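Local structure of bartonella effector protein (Bep) substrate of VirB T4SS (4YK2) at residues K39-L44 with V110-K115. The protein is a type IV secretion substrate whose BID domain, the part described here, probably serves as a signal for translocation through the VirB system into host cells. Numbering follows the deposited sequence. Where two conformers were deposited one is given.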
ATOM      1  N   LYS A  39       7.613  -2.132   3.349  1.00 25.29           N
ATOM      2  CA  LYS A  39       8.291  -3.148   2.556  1.00 22.68           C
ATOM      3  C   LYS A  39       7.292  -3.988   1.749  1.00 23.30           C
ATOM      4  O   LYS A  39       7.492  -4.237   0.563  1.00 26.27           O
ATOM      5  CB  LYS A  39       9.129  -4.044   3.475  1.00 27.54           C
ATOM      6  CG  LYS A  39       9.938  -5.132   2.775  1.00 33.87           C
ATOM      7  CD  LYS A  39      10.711  -5.958   3.826  1.00 44.26           C
ATOM      8  CE  LYS A  39      11.698  -6.936   3.196  1.00 54.42           C
ATOM      9  NZ  LYS A  39      12.626  -7.528   4.208  1.00 64.18           N
ATOM     10  N   GLU A  40       6.227  -4.443   2.398  1.00 28.13           N
ATOM     11  CA  GLU A  40       5.232  -5.250   1.706  1.00 29.37           C
ATOM     12  C   GLU A  40       4.490  -4.427   0.640  1.00 26.91           C
ATOM     13  O   GLU A  40       4.154  -4.951  -0.425  1.00 25.33           O
ATOM     14  CB  GLU A  40       4.243  -5.858   2.706  1.00 33.23           C
ATOM     15  CG  GLU A  40       3.147  -6.737   2.095  1.00 30.91           C
ATOM     16  CD  GLU A  40       3.660  -8.062   1.527  1.00 37.76           C
ATOM     17  OE1 GLU A  40       4.887  -8.259   1.421  1.00 39.36           O
ATOM     18  OE2 GLU A  40       2.825  -8.919   1.177  1.00 38.58           O
ATOM     19  N   ILE A  41       4.246  -3.146   0.918  1.00 21.41           N
ATOM     20  CA  ILE A  41       3.631  -2.268  -0.090  1.00 23.87           C
ATOM     21  C   ILE A  41       4.529  -2.137  -1.331  1.00 25.28           C
ATOM     22  O   ILE A  41       4.040  -2.148  -2.469  1.00 20.99           O
ATOM     23  CB  ILE A  41       3.287  -0.894   0.515  1.00 20.64           C
ATOM     24  CG1 ILE A  41       2.128  -1.052   1.518  1.00 20.32           C
ATOM     25  CG2 ILE A  41       2.891   0.101  -0.594  1.00 19.39           C
ATOM     26  CD1 ILE A  41       1.843   0.199   2.347  1.00 21.83           C
ATOM     27  N   ARG A  42       5.838  -2.016  -1.119  0.57 23.05           N
ATOM     28  CA  ARG A  42       6.767  -1.976  -2.245  0.57 24.93           C
ATOM     29  C   ARG A  42       6.716  -3.278  -3.054  0.57 27.40           C
ATOM     30  O   ARG A  42       6.669  -3.245  -4.288  0.57 22.92           O
ATOM     31  CB  ARG A  42       8.202  -1.705  -1.772  0.57 25.27           C
ATOM     32  CG  ARG A  42       8.504  -0.230  -1.502  0.57 27.14           C
ATOM     33  CD  ARG A  42       9.999   0.025  -1.334  0.57 29.24           C
ATOM     34  NE  ARG A  42      10.581  -0.821  -0.297  0.57 29.58           N
ATOM     35  CZ  ARG A  42      10.753  -0.447   0.966  0.57 30.35           C
ATOM     36  NH1 ARG A  42      10.397   0.768   1.360  0.57 22.98           N
ATOM     37  NH2 ARG A  42      11.289  -1.292   1.829  0.57 20.39           N
ATOM     38  N   ARG A  43       6.725  -4.414  -2.356  1.00 26.22           N
ATOM     39  CA  ARG A  43       6.706  -5.727  -3.003  1.00 26.38           C
ATOM     40  C   ARG A  43       5.436  -5.917  -3.818  1.00 24.48           C
ATOM     41  O   ARG A  43       5.480  -6.340  -4.982  1.00 25.07           O
ATOM     42  CB  ARG A  43       6.827  -6.856  -1.963  1.00 25.96           C
ATOM     43  CG  ARG A  43       7.116  -8.235  -2.579  1.00 29.79           C
ATOM     44  CD  ARG A  43       7.056  -9.381  -1.543  1.00 27.65           C
ATOM     45  NE  ARG A  43       5.708  -9.515  -0.987  1.00 30.82           N
ATOM     46  CZ  ARG A  43       4.725 -10.215  -1.554  1.00 34.96           C
ATOM     47  NH1 ARG A  43       4.933 -10.850  -2.699  1.00 31.66           N
ATOM     48  NH2 ARG A  43       3.530 -10.283  -0.979  1.00 32.19           N
ATOM     49  N   LEU A  44       4.304  -5.578  -3.218  1.00 21.21           N
ATOM     50  CA  LEU A  44       3.020  -5.699  -3.909  1.00 21.12           C
ATOM     51  C   LEU A  44       2.836  -4.669  -5.038  1.00 24.03           C
ATOM     52  O   LEU A  44       2.205  -4.968  -6.058  1.00 21.52           O
ATOM     53  CB  LEU A  44       1.882  -5.584  -2.898  1.00 19.46           C
ATOM     54  CG  LEU A  44       1.825  -6.746  -1.890  1.00 20.56           C
ATOM     55  CD1 LEU A  44       0.863  -6.413  -0.774  1.00 20.11           C
ATOM     56  CD2 LEU A  44       1.395  -8.051  -2.560  1.00 24.49           C
ATOM     57  N   VAL A 110      -4.180  -3.319  -0.963  1.00 22.07           N
ATOM     58  CA  VAL A 110      -5.109  -2.513  -0.168  1.00 21.71           C
ATOM     59  C   VAL A 110      -4.981  -2.828   1.342  1.00 25.15           C
ATOM     60  O   VAL A 110      -4.949  -1.921   2.179  1.00 22.36           O
ATOM     61  CB  VAL A 110      -6.557  -2.719  -0.675  1.00 24.62           C
ATOM     62  CG1 VAL A 110      -7.576  -2.078   0.256  1.00 24.83           C
ATOM     63  CG2 VAL A 110      -6.697  -2.186  -2.132  1.00 22.51           C
ATOM     64  N   GLU A 111      -4.894  -4.107   1.692  1.00 23.29           N
ATOM     65  CA  GLU A 111      -4.778  -4.477   3.104  1.00 26.80           C
ATOM     66  C   GLU A 111      -3.499  -3.940   3.718  1.00 24.90           C
ATOM     67  O   GLU A 111      -3.495  -3.492   4.861  1.00 26.23           O
ATOM     68  CB  GLU A 111      -4.828  -5.992   3.286  1.00 29.56           C
ATOM     69  CG  GLU A 111      -6.191  -6.589   3.036  1.00 44.57           C
ATOM     70  CD  GLU A 111      -6.278  -8.039   3.476  1.00 52.26           C
ATOM     71  OE1 GLU A 111      -5.586  -8.418   4.451  1.00 53.13           O
ATOM     72  OE2 GLU A 111      -7.033  -8.797   2.840  1.00 51.04           O
ATOM     73  N   ALA A 112      -2.412  -3.975   2.961  1.00 24.54           N
ATOM     74  CA  ALA A 112      -1.136  -3.514   3.489  1.00 25.38           C
ATOM     75  C   ALA A 112      -1.164  -2.005   3.711  1.00 28.90           C
ATOM     76  O   ALA A 112      -0.582  -1.500   4.668  1.00 28.02           O
ATOM     77  CB  ALA A 112      -0.006  -3.898   2.562  1.00 25.62           C
ATOM     78  N   ILE A 113      -1.871  -1.290   2.843  1.00 27.17           N
ATOM     79  CA  ILE A 113      -2.020   0.151   3.000  1.00 23.55           C
ATOM     80  C   ILE A 113      -2.872   0.470   4.231  1.00 22.91           C
ATOM     81  O   ILE A 113      -2.567   1.406   4.972  1.00 28.09           O
ATOM     82  CB  ILE A 113      -2.603   0.783   1.715  1.00 23.14           C
ATOM     83  CG1 ILE A 113      -1.554   0.753   0.601  1.00 20.38           C
ATOM     84  CG2 ILE A 113      -3.067   2.222   1.967  1.00 24.22           C
ATOM     85  CD1 ILE A 113      -2.124   1.103  -0.785  1.00 20.65           C
ATOM     86  N   HIS A 114      -3.919  -0.315   4.473  1.00 25.75           N
ATOM     87  CA  HIS A 114      -4.733  -0.130   5.681  1.00 25.80           C
ATOM     88  C   HIS A 114      -3.901  -0.398   6.943  1.00 29.79           C
ATOM     89  O   HIS A 114      -4.005   0.341   7.926  1.00 26.90           O
ATOM     90  CB  HIS A 114      -5.966  -1.038   5.672  1.00 32.01           C
ATOM     91  CG  HIS A 114      -7.139  -0.470   4.931  1.00 48.22           C
ATOM     92  ND1 HIS A 114      -7.909   0.562   5.428  1.00 53.40           N
ATOM     93  CD2 HIS A 114      -7.687  -0.804   3.735  1.00 47.71           C
ATOM     94  CE1 HIS A 114      -8.867   0.851   4.562  1.00 50.61           C
ATOM     95  NE2 HIS A 114      -8.759   0.032   3.529  1.00 39.29           N
ATOM     96  N   LYS A 115      -3.076  -1.442   6.916  1.00 25.57           N
ATOM     97  CA  LYS A 115      -2.194  -1.742   8.055  1.00 27.88           C
ATOM     98  C   LYS A 115      -1.166  -0.637   8.289  1.00 31.08           C
ATOM     99  O   LYS A 115      -0.913  -0.252   9.427  1.00 28.61           O
ATOM    100  CB  LYS A 115      -1.482  -3.075   7.851  1.00 27.39           C
ATOM    101  CG  LYS A 115      -2.393  -4.279   8.005  1.00 33.68           C
ATOM    102  CD  LYS A 115      -1.619  -5.576   7.894  1.00 36.87           C
ATOM    103  CE  LYS A 115      -2.575  -6.767   7.918  1.00 48.29           C
ATOM    104  NZ  LYS A 115      -1.938  -8.007   7.397  1.00 50.77           N
TER
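Ala112 meets three side chains of segment 39-44, Glu40, Ile41 and Leu44, and the pairing illustrates a small residue at the close point of two antiparallel helices. The local axes approach to 9.2 Å at 159°, and the small methyl is consistent with the 6.1 Å between the CA atoms of Ile41 and Ala112. Packing across the interface is apolar, with no hydrogen bond between the segments. The methyl CB of Ala112 lies 3.7 Å from CG1 of Ile41, while CD1 of Leu44 reaches the same methyl more loosely. Ile41 also carries the second apolar meeting: its CD1 comes within 3.9 Å of CG1 of Ile113, the two isoleucine side chains crossing at about a right angle. The longer branch of Ile41 runs beside the backbone N (chi1 -69°) and extends onward at chi2 171°, which lays CD1 beside the carbonyl oxygen of Ala112 and against Ile113.

The side-chain salt bridge of segment 39-44 is internal to that helix, at the border of the contact. Glu40 touches Ala112 through its aliphatic CG, while its carboxylate is held side-on by Arg43, about one turn along: Arg43 NE donates to Glu40 OE1 at 2.8 Å and Arg43 NH2 to Glu40 OE2 at 2.6 Å, both nearly straight. The acceptors lie in the guanidinium plane but are approached from outside the carboxylate plane. This two-point grip probably restrains rotation of the carboxylate.

Both segments belong to the four-helix bundle, topped with a hook, that characterises the BID domain; the contact lies within the bundle, near the centre of the chain. Ile41 packs further against Leu109 and Tyr116 of helix 106-123, whose Val110 and Ile113 rest on Leu76 of helix 69-78, so helix 106-123 bridges helices 21-49 and 69-78.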